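Local coordinates for protein DNA polymerase beta (Leishmania infantum, PDB 4P4M) that catalyses template-directed addition of deoxyribonucleotides to DNA and probably acts in base excision repair as a family X polymerase, at residues K231-T236 / L242-M247. Sequence-based numbering, arbitrary orientation.
Sequences KYLEAT and LKYMGM. With nucleotides of chain C.
Strand 233-236 meets strand 243-247 antiparallel but strongly twisted, with 118° between their N-to-C directions, at the edge of the palm sheet of a family X polymerase. Two backbone bonds join them. Glu-234 N gives its hydrogen to Met-247 O at 2.9 Å, nearly straight at 169°. Met-247 N gives its hydrogen to Ala-235 O, also at 2.9 Å. Thr-236 and Gly-246 form a non-hydrogen-bonded pair.

Tyr-244 is a main side chain of the contact. Its CG is anti to the backbone N (chi1 169°), and its ring end reaches strand 233-236. Leu-233 comes from the opposite direction and sets CD1 obliquely against the ring, 3.6 Å from Tyr-244 CZ. Thr-236 OG1 lies at the ring edge, near its plane. Val-224 and Leu-227 of helix 219-229 pack on Tyr-244 and Leu-233, respectively.

At the start of strand 243-247 the chain touches the bound DNA. Leu-242 N and Lys-243 N both donate to OP1 of nucleotide DT5 of chain C. The extended Lys-243 chain makes a weak bond from NZ to O2 of DC4 of chain C.

Water 1 links the strands: it donates to Thr-236 OG1 at 2.6 Å and is hydrogen-bonded to Tyr-244 OH.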
# COMPACT_ATOMS: atom_id res chain seq x y z
N LYS A 231 1.88 12.00 -17.20
CA LYS A 231 0.51 11.53 -17.37
C LYS A 231 0.31 10.04 -17.04
O LYS A 231 -0.65 9.42 -17.50
CB LYS A 231 -0.02 11.84 -18.78
CG LYS A 231 0.16 13.29 -19.22
CD LYS A 231 -0.48 14.25 -18.24
CE LYS A 231 -0.20 15.70 -18.63
NZ LYS A 231 -0.80 16.67 -17.68
N TYR A 232 1.23 9.48 -16.26
CA TYR A 232 1.04 8.13 -15.73
C TYR A 232 0.07 8.19 -14.55
O TYR A 232 -1.01 7.59 -14.60
CB TYR A 232 2.38 7.51 -15.29
CG TYR A 232 2.26 6.16 -14.59
CD1 TYR A 232 2.06 4.99 -15.32
CD2 TYR A 232 2.37 6.07 -13.21
CE1 TYR A 232 1.96 3.73 -14.67
CE2 TYR A 232 2.26 4.83 -12.55
CZ TYR A 232 2.06 3.67 -13.28
OH TYR A 232 1.97 2.46 -12.62
N LEU A 233 0.42 8.94 -13.50
CA LEU A 233 -0.52 9.19 -12.40
C LEU A 233 -1.55 10.24 -12.83
O LEU A 233 -1.17 11.35 -13.22
CB LEU A 233 0.20 9.64 -11.11
CG LEU A 233 1.10 8.58 -10.43
CD1 LEU A 233 1.70 9.13 -9.12
CD2 LEU A 233 0.33 7.27 -10.18
N GLU A 234 -2.83 9.90 -12.78
CA GLU A 234 -3.86 10.80 -13.29
C GLU A 234 -4.93 11.20 -12.28
O GLU A 234 -5.75 12.08 -12.56
CB GLU A 234 -4.48 10.27 -14.60
CG GLU A 234 -5.14 8.91 -14.51
CD GLU A 234 -5.84 8.51 -15.82
OE1 GLU A 234 -5.16 8.24 -16.83
OE2 GLU A 234 -7.09 8.47 -15.83
N ALA A 235 -4.94 10.56 -11.11
CA ALA A 235 -5.87 10.94 -10.05
C ALA A 235 -5.32 10.51 -8.70
O ALA A 235 -4.64 9.49 -8.62
CB ALA A 235 -7.26 10.31 -10.30
N THR A 236 -5.60 11.28 -7.65
CA THR A 236 -5.07 10.96 -6.31
C THR A 236 -6.18 10.70 -5.30
O THR A 236 -7.08 11.52 -5.16
CB THR A 236 -4.19 12.12 -5.77
OG1 THR A 236 -3.06 12.29 -6.62
CG2 THR A 236 -3.72 11.83 -4.32
N LEU A 242 4.60 9.41 3.64
CA LEU A 242 4.97 7.99 3.66
C LEU A 242 4.21 7.12 2.66
O LEU A 242 4.73 6.07 2.22
CB LEU A 242 4.71 7.41 5.06
CG LEU A 242 5.58 7.94 6.20
CD1 LEU A 242 4.93 7.58 7.54
CD2 LEU A 242 6.99 7.36 6.09
N LYS A 243 2.99 7.53 2.33
CA LYS A 243 2.08 6.68 1.56
C LYS A 243 1.30 7.47 0.50
O LYS A 243 0.71 8.52 0.79
CB LYS A 243 1.11 5.97 2.52
CG LYS A 243 -0.04 5.17 1.87
CD LYS A 243 -0.85 4.55 3.02
CE LYS A 243 -2.21 4.06 2.64
NZ LYS A 243 -3.03 3.80 3.89
N TYR A 244 1.32 6.96 -0.73
CA TYR A 244 0.56 7.55 -1.83
C TYR A 244 -0.43 6.50 -2.36
O TYR A 244 -0.07 5.34 -2.53
CB TYR A 244 1.49 7.99 -2.98
CG TYR A 244 0.70 8.37 -4.23
CD1 TYR A 244 0.20 9.66 -4.40
CD2 TYR A 244 0.43 7.42 -5.20
CE1 TYR A 244 -0.54 9.99 -5.52
CE2 TYR A 244 -0.32 7.74 -6.33
CZ TYR A 244 -0.80 9.03 -6.48
OH TYR A 244 -1.55 9.35 -7.60
N MET A 245 -1.68 6.92 -2.61
CA MET A 245 -2.67 6.05 -3.26
C MET A 245 -3.35 6.84 -4.38
O MET A 245 -3.93 7.90 -4.13
CB MET A 245 -3.75 5.62 -2.25
CG MET A 245 -3.25 4.75 -1.10
SD MET A 245 -4.45 4.66 0.27
CE MET A 245 -5.97 4.25 -0.60
N GLY A 246 -3.27 6.32 -5.61
CA GLY A 246 -3.88 6.98 -6.76
C GLY A 246 -4.16 6.04 -7.93
O GLY A 246 -4.16 4.82 -7.77
N MET A 247 -4.42 6.62 -9.10
CA MET A 247 -4.70 5.85 -10.31
C MET A 247 -3.56 6.10 -11.30
O MET A 247 -3.26 7.26 -11.62
CB MET A 247 -6.02 6.28 -10.95
CG MET A 247 -7.26 6.14 -10.06
SD MET A 247 -7.61 4.44 -9.53
CE MET A 247 -7.82 3.64 -11.13
P DT C 5 1.00 9.06 5.54
OP1 DT C 5 1.80 9.33 4.33
OP2 DT C 5 1.37 9.68 6.85
O5' DT C 5 -0.52 9.48 5.24
C5' DT C 5 -1.12 9.07 3.98
C4' DT C 5 -2.59 9.50 3.91
O4' DT C 5 -3.33 8.76 4.92
C3' DT C 5 -2.93 10.99 4.10
O3' DT C 5 -3.80 11.30 2.99
C2' DT C 5 -3.61 11.03 5.48
C1' DT C 5 -4.26 9.65 5.53
N1 DT C 5 -4.54 9.05 6.88
C2 DT C 5 -5.78 8.47 7.07
O2 DT C 5 -6.65 8.48 6.23
N3 DT C 5 -5.98 7.91 8.30
C4 DT C 5 -5.07 7.86 9.34
O4 DT C 5 -5.34 7.32 10.40
C5 DT C 5 -3.78 8.47 9.08
C7 DT C 5 -2.73 8.46 10.15
C6 DT C 5 -3.57 9.03 7.87
P DC C 4 2.33 4.50 10.35
OP1 DC C 4 3.74 4.88 10.09
OP2 DC C 4 1.65 4.95 11.60
O5' DC C 4 1.43 4.99 9.13
C5' DC C 4 1.73 4.58 7.79
C4' DC C 4 0.91 5.37 6.79
O4' DC C 4 -0.46 4.86 6.82
C3' DC C 4 0.83 6.88 7.03
O3' DC C 4 0.93 7.47 5.73
C2' DC C 4 -0.53 7.06 7.71
C1' DC C 4 -1.36 5.89 7.17
N1 DC C 4 -2.33 5.29 8.15
C2 DC C 4 -3.63 5.03 7.72
O2 DC C 4 -3.93 5.30 6.55
N3 DC C 4 -4.53 4.49 8.58
C4 DC C 4 -4.16 4.21 9.84
N4 DC C 4 -5.09 3.67 10.65
C5 DC C 4 -2.83 4.47 10.31
C6 DC C 4 -1.95 5.00 9.44
O HOH W 1 -2.07 11.40 -8.90